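Local coordinates for protein glycerol dehydrogenase (Bacillus coagulans, PDB 6CSJ) that probably oxidises glycerol and related polyols with NAD+, and as this engineered double mutant has acquired D-lactate dehydrogenase activity, at residues Q282-E286 with I336-F341; A114-A118 with V156-A160; E67-I73 with V129-E133; A32-A36 with L76-S80; D16-S22 with T47-Y52. The protein carries 2 engineered substitutions. One frame throughout, in Å; residues are numbered along the deposited sequence.

Contact 1 of 5, residues Q282-E286 with I336-F341; sequences QLILE and IYNMPF
Met339 is the main bump of this contact, and the side chains of Gln282 and Glu286, one helical turn apart, form the hollow that takes it. Its chain bends at both chi2 (-52°) and chi3 (-70°), which turns the thioether end toward the last turn of helix 271-285. Met339 SD comes to 3.8 Å from Gln282 CD, while Met339 CE reaches Glu286 CB, also at 3.8 Å, the two side chains crossing at about a right angle. A flexible, unbranched methionine suits such a bent slot. The polar rim of the hollow is fixed by a nearly straight hydrogen bond, Gln282 NE2 to Glu286 OE2 at 2.9 Å (176°), with the acceptor lying in the amide plane. The other carboxylate oxygen of Glu286 makes a salt bridge with Arg180, and Gln282 OE1 accepts from Ala253 N, so the amide and the carboxylate both have further partners.

Phe341 supplies a second bump. The tip of its ring, CZ, dips toward the end of the helix, 3.6 Å from Glu286 CA and 3.7 Å from Leu285 O. Leu285 CG meets the ring at its edge, in plane, 3.8 Å from Phe341 CE1, whereas Met339 CB lies over one face, offset toward the rim. The CD2 branch of Leu285 points the other way, to Ile336 CD1, where a separation of 4.4 Å marks a lighter touch. Ala252 also touches Leu285, Ile336 and Met339. The arrangement is packing of a connecting loop against a helix end, as expected in the all-helical C-terminal domain of the iron-containing alcohol dehydrogenase family.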
# COMPACT_ATOMS: atom_id res chain seq x y z
N GLN A 282 4.36 8.00 -15.66
CA GLN A 282 3.19 8.89 -15.69
C GLN A 282 3.61 10.33 -15.98
O GLN A 282 2.97 11.01 -16.78
CB GLN A 282 2.34 8.85 -14.42
CG GLN A 282 1.11 9.75 -14.58
CD GLN A 282 0.11 9.68 -13.44
OE1 GLN A 282 -0.22 8.60 -12.97
NE2 GLN A 282 -0.40 10.84 -13.03
N LEU A 283 4.70 10.78 -15.36
CA LEU A 283 5.16 12.15 -15.55
C LEU A 283 5.59 12.45 -17.00
O LEU A 283 5.35 13.55 -17.51
CB LEU A 283 6.28 12.50 -14.57
CG LEU A 283 5.92 12.47 -13.08
CD1 LEU A 283 7.16 12.75 -12.24
CD2 LEU A 283 4.83 13.47 -12.74
N ILE A 284 6.20 11.47 -17.66
CA ILE A 284 6.50 11.56 -19.09
C ILE A 284 5.19 11.59 -19.90
O ILE A 284 5.02 12.45 -20.77
CB ILE A 284 7.38 10.38 -19.59
CG1 ILE A 284 8.70 10.28 -18.80
CG2 ILE A 284 7.67 10.52 -21.08
CD1 ILE A 284 9.53 11.53 -18.78
N LEU A 285 4.28 10.68 -19.59
CA LEU A 285 2.99 10.57 -20.28
C LEU A 285 2.20 11.88 -20.26
O LEU A 285 1.73 12.34 -21.30
CB LEU A 285 2.17 9.42 -19.68
CG LEU A 285 0.77 9.13 -20.26
CD1 LEU A 285 0.83 8.74 -21.72
CD2 LEU A 285 0.11 8.04 -19.43
N GLU A 286 2.06 12.48 -19.09
CA GLU A 286 1.38 13.79 -18.94
C GLU A 286 2.30 14.98 -19.28
O GLU A 286 1.86 16.12 -19.30
CB GLU A 286 0.74 13.97 -17.54
CG GLU A 286 1.67 13.96 -16.34
CD GLU A 286 0.93 14.25 -15.01
OE1 GLU A 286 0.68 15.43 -14.74
OE2 GLU A 286 0.61 13.32 -14.22
N ILE A 336 -5.47 3.73 -15.86
CA ILE A 336 -4.83 4.66 -16.79
C ILE A 336 -5.80 5.60 -17.51
O ILE A 336 -5.41 6.70 -17.89
CB ILE A 336 -3.96 3.90 -17.83
CG1 ILE A 336 -2.90 4.81 -18.43
CG2 ILE A 336 -4.82 3.23 -18.89
CD1 ILE A 336 -1.66 4.07 -18.88
N TYR A 337 -7.05 5.19 -17.66
CA TYR A 337 -8.07 6.04 -18.29
C TYR A 337 -8.58 7.17 -17.40
O TYR A 337 -9.41 7.96 -17.85
CB TYR A 337 -9.22 5.18 -18.85
CG TYR A 337 -8.69 4.22 -19.90
CD1 TYR A 337 -8.23 4.68 -21.13
CD2 TYR A 337 -8.57 2.85 -19.62
CE1 TYR A 337 -7.69 3.81 -22.07
CE2 TYR A 337 -8.04 1.97 -20.56
CZ TYR A 337 -7.60 2.46 -21.78
OH TYR A 337 -7.07 1.61 -22.69
N ASN A 338 -8.09 7.27 -16.16
CA ASN A 338 -8.35 8.45 -15.32
C ASN A 338 -7.45 9.64 -15.65
O ASN A 338 -7.66 10.73 -15.11
CB ASN A 338 -8.22 8.12 -13.83
CG ASN A 338 -9.35 7.25 -13.32
OD1 ASN A 338 -10.47 7.27 -13.86
ND2 ASN A 338 -9.07 6.50 -12.27
N MET A 339 -6.46 9.45 -16.53
CA MET A 339 -5.70 10.58 -17.08
C MET A 339 -6.66 11.52 -17.82
O MET A 339 -7.61 11.06 -18.45
CB MET A 339 -4.60 10.08 -18.03
CG MET A 339 -3.50 9.23 -17.39
SD MET A 339 -2.69 9.90 -15.93
CE MET A 339 -1.75 11.27 -16.64
N PRO A 340 -6.44 12.85 -17.74
CA PRO A 340 -7.37 13.80 -18.39
C PRO A 340 -7.15 13.98 -19.91
O PRO A 340 -7.47 15.02 -20.46
CB PRO A 340 -7.10 15.10 -17.62
CG PRO A 340 -5.66 15.01 -17.25
CD PRO A 340 -5.34 13.55 -17.05
N PHE A 341 -6.61 12.97 -20.58
CA PHE A 341 -6.42 12.96 -22.03
C PHE A 341 -6.56 11.52 -22.54
O PHE A 341 -6.58 10.58 -21.74
CB PHE A 341 -5.05 13.56 -22.43
CG PHE A 341 -3.89 13.09 -21.59
CD1 PHE A 341 -3.22 11.90 -21.89
CD2 PHE A 341 -3.46 13.84 -20.51
CE1 PHE A 341 -2.15 11.47 -21.12
CE2 PHE A 341 -2.37 13.41 -19.73
CZ PHE A 341 -1.72 12.22 -20.05

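Contact 2 of 5, residues A114-A118 with V156-A160; sequences APTIA and VIASA
The peptide joining Thr116 to Ile117 is the flat group that Ile157 covers: Ile157 CG1 stands over one face of it, 3.8 Å from Thr116 C. The same methylene is also 3.8 Å from Pro115 O in the preceding peptide. The carbonyl of Thr116 then runs on beneath the helix, where Thr116 O receives a nearly straight CA-H...O contact from Ile157 CA at 3.5 Å (171° at the hydrogen). Backbone CA and side-chain CG1 thus meet the same peptide, and CG1 also reaches the carbonyl before it. Its beta branching serves this well, for while CG1 sits over the Thr116 carbonyl, CG2, anti to the backbone N, extends to Ala118 CB at 4.1 Å.

On either side of Ile157 along the chain, smaller groups complete the fit. Val156 CG1 meets the methyl of Thr116, CG2, at 4.1 Å. Ala160 CB rests 3.9 Å from Ile117 CG2, although Ile117 sets out away from the helix; its methyl branch is what comes back into contact. A short alanine allows this approach. Within 156-160, Val156 O accepts from both Ser159 N and Ser159 OG, the hydroxyl bond being 2.9 Å long and in the carbonyl plane.

With Pro115 and Ile157 both touching Met152 of strand 149-153, the contact closes the end of strand 111-115 against helix 154-158. Its chemistry is dispersion plus one weak C-H donor, so the two segments are held mainly by close fit of apolar groups, without a conventional hydrogen bond between them.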
# COMPACT_ATOMS: atom_id res chain seq x y z
N ALA A 114 -3.16 -4.21 11.91
CA ALA A 114 -1.95 -3.76 12.56
C ALA A 114 -0.75 -4.22 11.73
O ALA A 114 -0.19 -5.27 12.00
CB ALA A 114 -1.89 -4.30 13.98
N PRO A 115 -0.36 -3.43 10.72
CA PRO A 115 0.78 -3.82 9.89
C PRO A 115 2.07 -3.83 10.69
O PRO A 115 2.25 -3.00 11.58
CB PRO A 115 0.85 -2.73 8.80
CG PRO A 115 -0.44 -2.00 8.88
CD PRO A 115 -0.94 -2.14 10.28
N THR A 116 2.93 -4.80 10.38
CA THR A 116 4.27 -4.88 10.94
C THR A 116 5.31 -4.26 10.01
O THR A 116 6.51 -4.27 10.32
CB THR A 116 4.64 -6.34 11.23
OG1 THR A 116 4.49 -7.10 10.03
CG2 THR A 116 3.74 -6.92 12.29
N ILE A 117 4.86 -3.76 8.86
CA ILE A 117 5.70 -3.05 7.88
C ILE A 117 4.87 -1.90 7.31
O ILE A 117 3.64 -1.90 7.43
CB ILE A 117 6.15 -3.99 6.73
CG1 ILE A 117 4.94 -4.39 5.83
CG2 ILE A 117 6.90 -5.19 7.29
CD1 ILE A 117 5.17 -5.58 4.91
N ALA A 118 5.54 -0.93 6.71
CA ALA A 118 4.88 0.24 6.11
C ALA A 118 5.38 0.39 4.68
O ALA A 118 6.02 1.38 4.33
CB ALA A 118 5.14 1.48 6.94
N VAL A 156 7.78 -1.82 16.34
CA VAL A 156 7.76 -3.08 15.59
C VAL A 156 8.11 -2.84 14.12
O VAL A 156 8.93 -3.57 13.57
CB VAL A 156 6.41 -3.82 15.73
CG1 VAL A 156 6.33 -5.01 14.78
CG2 VAL A 156 6.20 -4.26 17.17
N ILE A 157 7.52 -1.81 13.52
CA ILE A 157 7.74 -1.49 12.09
C ILE A 157 9.20 -1.17 11.78
O ILE A 157 9.72 -1.59 10.74
CB ILE A 157 6.81 -0.35 11.61
CG1 ILE A 157 5.35 -0.83 11.58
CG2 ILE A 157 7.21 0.17 10.22
CD1 ILE A 157 4.34 0.28 11.68
N ALA A 158 9.86 -0.43 12.67
CA ALA A 158 11.26 -0.08 12.48
C ALA A 158 12.20 -1.30 12.49
O ALA A 158 13.29 -1.22 11.94
CB ALA A 158 11.70 0.95 13.52
N SER A 159 11.80 -2.41 13.11
CA SER A 159 12.60 -3.65 13.08
C SER A 159 12.63 -4.35 11.70
O SER A 159 13.50 -5.20 11.46
CB SER A 159 12.16 -4.65 14.15
OG SER A 159 11.10 -5.47 13.70
N ALA A 160 11.71 -4.00 10.80
CA ALA A 160 11.73 -4.51 9.41
C ALA A 160 12.92 -3.96 8.61
O ALA A 160 13.43 -2.90 8.94
CB ALA A 160 10.42 -4.16 8.71

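Contact 3 of 5, residues E67-I73 with V129-E133; sequences ECSKPEI and VIYKE
Cys68 O takes one strong hydrogen bond from the strand, with two lesser contacts beside it. Tyr131 N donates to it at 2.8 Å in an almost linear geometry (173°), and Ile130 CA adds a longer CA-H...O contact at 3.5 Å. The ring of Tyr131 also presents its edge to this oxygen. Cys68 is the centre of an inverse gamma turn, which turns its carbonyl toward the strand; a second CA-H...O contact, Ser69 CA to Tyr131 O at 3.2 Å, extends the pairing.

Glu67 folds over the base of the tyrosine. With CG anti to the backbone N (chi1 -169°) and a bend at chi2, OE2 is carried to 3.4 Å from Tyr131 CB, where it forms a salt bridge with Lys95, itself in a cation-pi contact with the Tyr131 ring. With Glu67 cut back to an alanine, Lys95 would probably lose its carboxylate mate and the flank of Tyr131 its cover.

The apolar side rests on Ile130, whose CD1 lies 3.5 Å from Ile73 CD1 and 3.8 Å from Cys68 SG. Farther out, the aliphatic part of Lys70 crosses Ile130 CG2 while its NZ goes on to Glu139 and Tyr106, and Glu133 lays its carboxylate on the Pro71 ring, Glu133 OE2 3.6 Å from Pro71 CB. Ser69, the N-cap, starts helix 70-82 through a weak bond from Glu72 N. The turn leading into that helix is thus fastened to the edge of the two-stranded hairpin 127-131/137-142, with helix 94-106 packing on Cys68 and Ile73.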
# COMPACT_ATOMS: atom_id res chain seq x y z
N GLU A 67 -1.54 -17.47 3.29
CA GLU A 67 -2.20 -17.09 2.04
C GLU A 67 -3.61 -16.57 2.30
O GLU A 67 -4.38 -17.21 3.02
CB GLU A 67 -2.27 -18.27 1.08
CG GLU A 67 -2.71 -17.90 -0.33
CD GLU A 67 -1.76 -16.90 -0.97
OE1 GLU A 67 -0.73 -17.34 -1.51
OE2 GLU A 67 -2.05 -15.69 -0.93
N CYS A 68 -3.94 -15.42 1.70
CA CYS A 68 -5.29 -14.87 1.77
C CYS A 68 -6.09 -15.54 0.67
O CYS A 68 -6.19 -15.02 -0.45
CB CYS A 68 -5.29 -13.35 1.60
SG CYS A 68 -6.93 -12.59 1.71
N SER A 69 -6.65 -16.70 1.00
CA SER A 69 -7.48 -17.49 0.09
C SER A 69 -8.86 -17.68 0.68
O SER A 69 -9.06 -17.47 1.88
CB SER A 69 -6.82 -18.84 -0.17
OG SER A 69 -6.80 -19.61 1.03
N LYS A 70 -9.81 -18.10 -0.15
CA LYS A 70 -11.18 -18.38 0.31
C LYS A 70 -11.27 -19.53 1.33
O LYS A 70 -11.99 -19.40 2.32
CB LYS A 70 -12.12 -18.64 -0.88
CG LYS A 70 -12.33 -17.42 -1.77
CD LYS A 70 -13.28 -16.43 -1.12
CE LYS A 70 -13.55 -15.28 -2.07
NZ LYS A 70 -14.89 -14.64 -1.89
N PRO A 71 -10.54 -20.65 1.10
CA PRO A 71 -10.52 -21.71 2.12
C PRO A 71 -9.98 -21.26 3.48
O PRO A 71 -10.59 -21.56 4.52
CB PRO A 71 -9.60 -22.78 1.50
CG PRO A 71 -9.76 -22.57 0.03
CD PRO A 71 -9.90 -21.09 -0.15
N GLU A 72 -8.86 -20.54 3.47
CA GLU A 72 -8.27 -20.02 4.71
C GLU A 72 -9.18 -18.97 5.37
O GLU A 72 -9.30 -18.95 6.60
CB GLU A 72 -6.85 -19.49 4.44
CG GLU A 72 -6.09 -18.94 5.64
CD GLU A 72 -5.73 -19.97 6.71
OE1 GLU A 72 -5.99 -21.17 6.54
OE2 GLU A 72 -5.15 -19.57 7.75
N ILE A 73 -9.84 -18.12 4.58
CA ILE A 73 -10.83 -17.18 5.13
C ILE A 73 -12.02 -17.90 5.77
O ILE A 73 -12.47 -17.52 6.85
CB ILE A 73 -11.32 -16.17 4.05
CG1 ILE A 73 -10.19 -15.21 3.67
CG2 ILE A 73 -12.53 -15.35 4.53
CD1 ILE A 73 -10.37 -14.54 2.31
N VAL A 129 -7.28 -8.47 -1.33
CA VAL A 129 -6.82 -9.14 -2.54
C VAL A 129 -6.81 -10.63 -2.21
O VAL A 129 -6.08 -11.06 -1.32
CB VAL A 129 -5.42 -8.65 -2.99
CG1 VAL A 129 -5.03 -9.30 -4.31
CG2 VAL A 129 -5.40 -7.13 -3.12
N ILE A 130 -7.65 -11.38 -2.92
CA ILE A 130 -7.82 -12.82 -2.69
C ILE A 130 -7.02 -13.61 -3.72
O ILE A 130 -7.04 -13.30 -4.90
CB ILE A 130 -9.31 -13.23 -2.80
CG1 ILE A 130 -10.23 -12.32 -1.95
CG2 ILE A 130 -9.49 -14.72 -2.47
CD1 ILE A 130 -10.01 -12.40 -0.46
N TYR A 131 -6.33 -14.64 -3.24
CA TYR A 131 -5.53 -15.54 -4.08
C TYR A 131 -6.07 -16.96 -3.99
O TYR A 131 -6.73 -17.32 -3.02
CB TYR A 131 -4.07 -15.53 -3.61
CG TYR A 131 -3.42 -14.17 -3.71
CD1 TYR A 131 -3.64 -13.19 -2.73
CD2 TYR A 131 -2.61 -13.84 -4.80
CE1 TYR A 131 -3.06 -11.94 -2.84
CE2 TYR A 131 -2.03 -12.59 -4.91
CZ TYR A 131 -2.26 -11.65 -3.93
OH TYR A 131 -1.69 -10.42 -4.05
N LYS A 132 -5.80 -17.76 -5.01
CA LYS A 132 -5.98 -19.21 -4.92
C LYS A 132 -4.95 -19.77 -3.94
O LYS A 132 -3.95 -19.11 -3.65
CB LYS A 132 -5.79 -19.87 -6.29
CG LYS A 132 -6.84 -19.54 -7.34
CD LYS A 132 -6.55 -20.24 -8.66
CE LYS A 132 -7.84 -20.65 -9.42
NZ LYS A 132 -8.84 -19.56 -9.68
N GLU A 133 -5.17 -20.99 -3.47
CA GLU A 133 -4.27 -21.62 -2.49
C GLU A 133 -2.85 -21.82 -3.04
O GLU A 133 -1.90 -21.81 -2.27
CB GLU A 133 -4.82 -22.96 -2.01
CG GLU A 133 -6.14 -22.87 -1.28
CD GLU A 133 -6.72 -24.22 -0.93
OE1 GLU A 133 -7.18 -24.94 -1.84
OE2 GLU A 133 -6.73 -24.56 0.28

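Contact 4 of 5, residues A32-A36 with L76-S80; sequences AFIIA and LCEMS
Phe33 packs against helix 70-82, and the tight part of the contact is its ring. Ser80 CB sits over the centre of one face, 3.9 Å from the centroid and 11° off the normal, a clear CH-pi contact. Serine is small enough to let the helix come down on the ring so directly. The far end of the ring reaches the previous turn, obliquely: Phe33 CZ is 3.6 Å from Leu76 O, an oxygen already engaged by Ser80 N in the helix, and 3.9 Å from Leu76 CD2. This reach depends on chi1 of -177°, which sends the ring away from the strand's backbone N and toward the helix.

Looser packing lies at the margins. Ile35 CG2 and Leu76 CD1 approach only to 4.2 Å, and Met79, partly exposed, offers just its CB, 4.0 Å from Phe33 CZ. Shrinking Phe33 to an alanine would probably open a gap beside Ser80 and Leu76 and take away the ring on which they rest.

Strand and helix run nearly antiparallel (151°), their axes 10.0 Å apart. Helix 70-82 forms the crossover from strand 59-63 to strand 87-92; Ala62 meets Phe33 from the first of these, Val88 meets Ile35 from the second, and helix 94-106 flanks Leu76.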
# COMPACT_ATOMS: atom_id res chain seq x y z
N ALA A 32 -11.66 -10.77 21.25
CA ALA A 32 -10.88 -10.56 20.04
C ALA A 32 -10.37 -11.86 19.44
O ALA A 32 -9.98 -12.78 20.16
CB ALA A 32 -9.71 -9.63 20.32
N PHE A 33 -10.39 -11.93 18.11
CA PHE A 33 -9.82 -13.03 17.35
C PHE A 33 -8.62 -12.46 16.59
O PHE A 33 -8.78 -11.68 15.66
CB PHE A 33 -10.89 -13.60 16.40
CG PHE A 33 -10.45 -14.79 15.61
CD1 PHE A 33 -10.39 -16.04 16.20
CD2 PHE A 33 -10.13 -14.68 14.26
CE1 PHE A 33 -10.00 -17.16 15.47
CE2 PHE A 33 -9.74 -15.79 13.52
CZ PHE A 33 -9.67 -17.03 14.13
N ILE A 34 -7.41 -12.86 17.00
CA ILE A 34 -6.18 -12.21 16.57
C ILE A 34 -5.41 -13.11 15.60
O ILE A 34 -4.81 -14.11 16.02
CB ILE A 34 -5.33 -11.80 17.80
CG1 ILE A 34 -6.14 -10.82 18.68
CG2 ILE A 34 -4.01 -11.18 17.37
CD1 ILE A 34 -5.48 -10.41 19.97
N ILE A 35 -5.41 -12.75 14.32
CA ILE A 35 -4.82 -13.54 13.25
C ILE A 35 -3.38 -13.08 13.00
O ILE A 35 -3.14 -11.89 12.85
CB ILE A 35 -5.64 -13.40 11.95
CG1 ILE A 35 -7.09 -13.82 12.18
CG2 ILE A 35 -5.05 -14.25 10.83
CD1 ILE A 35 -8.04 -13.37 11.07
N ALA A 36 -2.46 -14.03 12.95
CA ALA A 36 -1.05 -13.76 12.65
C ALA A 36 -0.36 -15.04 12.16
O ALA A 36 -0.68 -16.14 12.62
CB ALA A 36 -0.34 -13.22 13.87
N LEU A 76 -10.96 -19.62 9.15
CA LEU A 76 -10.83 -18.62 10.22
C LEU A 76 -12.16 -18.01 10.64
O LEU A 76 -12.36 -17.74 11.83
CB LEU A 76 -9.84 -17.53 9.82
CG LEU A 76 -8.39 -18.00 9.62
CD1 LEU A 76 -7.58 -16.98 8.86
CD2 LEU A 76 -7.73 -18.33 10.95
N CYS A 77 -13.07 -17.79 9.69
CA CYS A 77 -14.46 -17.38 10.02
C CYS A 77 -15.15 -18.37 10.96
O CYS A 77 -15.81 -17.96 11.92
CB CYS A 77 -15.32 -17.23 8.77
SG CYS A 77 -14.99 -15.76 7.78
N GLU A 78 -15.00 -19.67 10.67
CA GLU A 78 -15.61 -20.74 11.49
C GLU A 78 -14.99 -20.75 12.89
O GLU A 78 -15.72 -20.70 13.88
CB GLU A 78 -15.50 -22.12 10.81
CG GLU A 78 -16.49 -22.29 9.65
CD GLU A 78 -17.94 -22.49 10.09
OE1 GLU A 78 -18.18 -23.13 11.14
OE2 GLU A 78 -18.86 -22.03 9.38
N MET A 79 -13.66 -20.76 12.96
CA MET A 79 -12.97 -20.65 14.25
C MET A 79 -13.42 -19.44 15.05
O MET A 79 -13.66 -19.54 16.25
CB MET A 79 -11.46 -20.59 14.06
CG MET A 79 -10.82 -21.87 13.59
SD MET A 79 -9.10 -21.61 13.16
CE MET A 79 -8.44 -21.10 14.74
N SER A 80 -13.54 -18.29 14.38
CA SER A 80 -13.99 -17.04 15.00
C SER A 80 -15.43 -17.13 15.56
O SER A 80 -15.66 -16.68 16.68
CB SER A 80 -13.89 -15.87 14.01
OG SER A 80 -14.41 -14.68 14.57

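Contact 5 of 5, residues D16-S22 with T47-Y52; sequences DELSRLS and TVEESY
Ser51 and Ser22 trade polar groups where two helix ends meet. Ser51 OG accepts from Ser22 N at 2.9 Å (165°), a first-turn amide of the kind that a helix's own carbonyls leave without an acceptor. The hydroxyl proton of Ser51 goes weakly to Ser19 O at 3.3 Å. In return Ser22 OG donates to Ser51 O, a last-turn carbonyl of helix 38-51, at 2.6 Å, approaching from above the carbonyl plane. With chi1 at 170°, Ser51 holds its hydroxyl out toward the neighbouring helix start. Serine suits both positions, being short enough for the backbones to come close and able to donate and accept.

Ser19 OG turns back on its own segment, donating to Asp16 O at 2.7 Å, an oxygen that Ser19 N also uses. The Tyr52 hydroxyl bonds to Thr25.

Around this polar patch the packing is close. Ser22 CB lies over the Tyr52 ring, 3.5 Å from its centroid and offset toward the rim, Thr47 CG2 abuts Ser19 N at 3.5 Å, and Leu21 CD2 meets Val48 CG1 at 4.1 Å. Leu21 and Val48 both continue onto Ile34 and Ile91 of the sheet. Neighbouring helices packed side by side on one face of a parallel sheet are characteristic of the Rossmann-type N-terminal domain of this family.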
# COMPACT_ATOMS: atom_id res chain seq x y z
N ASP A 16 5.33 0.99 20.37
CA ASP A 16 4.82 -0.01 21.32
C ASP A 16 3.28 -0.02 21.48
O ASP A 16 2.75 -0.41 22.52
CB ASP A 16 5.54 0.17 22.68
CG ASP A 16 5.72 -1.13 23.46
OD1 ASP A 16 5.49 -2.25 22.93
OD2 ASP A 16 6.12 -1.02 24.63
N GLU A 17 2.58 0.39 20.43
CA GLU A 17 1.10 0.37 20.36
C GLU A 17 0.45 -1.02 20.55
O GLU A 17 -0.65 -1.11 21.11
CB GLU A 17 0.63 0.97 19.03
CG GLU A 17 -0.23 2.23 19.03
CD GLU A 17 -0.17 3.08 20.27
OE1 GLU A 17 -1.04 2.89 21.15
OE2 GLU A 17 0.71 3.96 20.35
N LEU A 18 1.12 -2.08 20.10
CA LEU A 18 0.61 -3.45 20.30
C LEU A 18 0.49 -3.84 21.78
O LEU A 18 -0.33 -4.68 22.13
CB LEU A 18 1.46 -4.49 19.55
CG LEU A 18 1.36 -4.49 18.02
CD1 LEU A 18 2.27 -5.54 17.41
CD2 LEU A 18 -0.07 -4.69 17.54
N SER A 19 1.30 -3.21 22.65
CA SER A 19 1.21 -3.42 24.09
C SER A 19 -0.09 -2.88 24.68
O SER A 19 -0.43 -3.22 25.80
CB SER A 19 2.40 -2.78 24.83
OG SER A 19 2.20 -1.38 24.98
N ARG A 20 -0.80 -2.01 23.94
CA ARG A 20 -2.13 -1.54 24.32
C ARG A 20 -3.24 -2.13 23.43
O ARG A 20 -4.35 -1.58 23.38
CB ARG A 20 -2.19 0.00 24.26
CG ARG A 20 -1.37 0.70 25.33
CD ARG A 20 -1.22 2.20 25.06
NE ARG A 20 0.16 2.65 25.31
CZ ARG A 20 1.15 2.73 24.42
NH1 ARG A 20 0.99 2.38 23.16
NH2 ARG A 20 2.35 3.14 24.82
N LEU A 21 -2.96 -3.25 22.75
CA LEU A 21 -3.93 -3.83 21.82
C LEU A 21 -5.26 -4.13 22.50
O LEU A 21 -6.32 -3.86 21.93
CB LEU A 21 -3.39 -5.10 21.16
CG LEU A 21 -4.32 -5.81 20.17
CD1 LEU A 21 -4.82 -4.87 19.07
CD2 LEU A 21 -3.62 -7.01 19.55
N SER A 22 -5.19 -4.66 23.73
CA SER A 22 -6.39 -4.97 24.53
C SER A 22 -7.25 -3.75 24.82
O SER A 22 -8.46 -3.85 24.82
CB SER A 22 -6.01 -5.67 25.84
OG SER A 22 -5.35 -4.80 26.73
N THR A 47 4.10 -9.68 23.46
CA THR A 47 3.55 -8.33 23.68
C THR A 47 2.03 -8.33 23.72
O THR A 47 1.42 -7.69 24.58
CB THR A 47 4.01 -7.34 22.58
OG1 THR A 47 5.43 -7.35 22.49
CG2 THR A 47 3.52 -5.92 22.86
N VAL A 48 1.42 -9.08 22.79
CA VAL A 48 -0.04 -9.19 22.70
C VAL A 48 -0.60 -9.89 23.94
O VAL A 48 -1.49 -9.37 24.61
CB VAL A 48 -0.46 -9.91 21.39
CG1 VAL A 48 -1.95 -10.24 21.39
CG2 VAL A 48 -0.10 -9.05 20.18
N GLU A 49 -0.04 -11.05 24.26
CA GLU A 49 -0.37 -11.81 25.48
C GLU A 49 -0.29 -10.93 26.74
O GLU A 49 -1.22 -10.90 27.55
CB GLU A 49 0.53 -13.06 25.60
CG GLU A 49 0.17 -14.19 24.63
CD GLU A 49 1.13 -15.38 24.65
OE1 GLU A 49 1.95 -15.51 25.60
OE2 GLU A 49 1.08 -16.16 23.68
N GLU A 50 0.82 -10.20 26.89
CA GLU A 50 1.01 -9.29 28.03
C GLU A 50 0.02 -8.12 28.07
O GLU A 50 -0.29 -7.62 29.12
CB GLU A 50 2.46 -8.79 28.12
CG GLU A 50 3.41 -9.89 28.61
CD GLU A 50 4.86 -9.47 28.75
OE1 GLU A 50 5.35 -8.71 27.89
OE2 GLU A 50 5.48 -9.86 29.76
N SER A 51 -0.44 -7.67 26.90
CA SER A 51 -1.47 -6.63 26.80
C SER A 51 -2.79 -7.02 27.43
O SER A 51 -3.51 -6.18 27.95
CB SER A 51 -1.71 -6.21 25.35
OG SER A 51 -2.85 -5.37 25.23
N TYR A 52 -3.12 -8.32 27.37
CA TYR A 52 -4.38 -8.85 27.93
C TYR A 52 -4.28 -9.37 29.38
O TYR A 52 -5.19 -10.02 29.85
CB TYR A 52 -4.95 -9.93 26.98
CG TYR A 52 -5.49 -9.37 25.68
CD1 TYR A 52 -6.80 -8.89 25.60
CD2 TYR A 52 -4.70 -9.31 24.53
CE1 TYR A 52 -7.31 -8.37 24.42
CE2 TYR A 52 -5.19 -8.79 23.34
CZ TYR A 52 -6.50 -8.32 23.29
OH TYR A 52 -6.99 -7.80 22.12

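Overall arrangement
Contact 4 is the most thoroughly buried, while contacts 1, 2, 3 and 5 all reach partly toward the surface. Strand 32-36 belongs to contact 4, whose Phe33 and Ile35 face helix 70-82; contact 5 packs on its other face, where Ile34 touches Leu21, Val48 and Tyr52. Contact 5 in turn meets contact 2 through Leu18, which packs on Ala114 and Val156. Contacts 3 and 4 divide helix 70-82, its polar start held to the hairpin and its later turns resting apolar on the sheet. Contact 1 stands apart among C-terminal helices, its centre 33 Å or more from the others. Contacts 2 and 4 are mostly apolar, as is contact 1 between its segments; contacts 3 and 5 carry cross-segment hydrogen bonds.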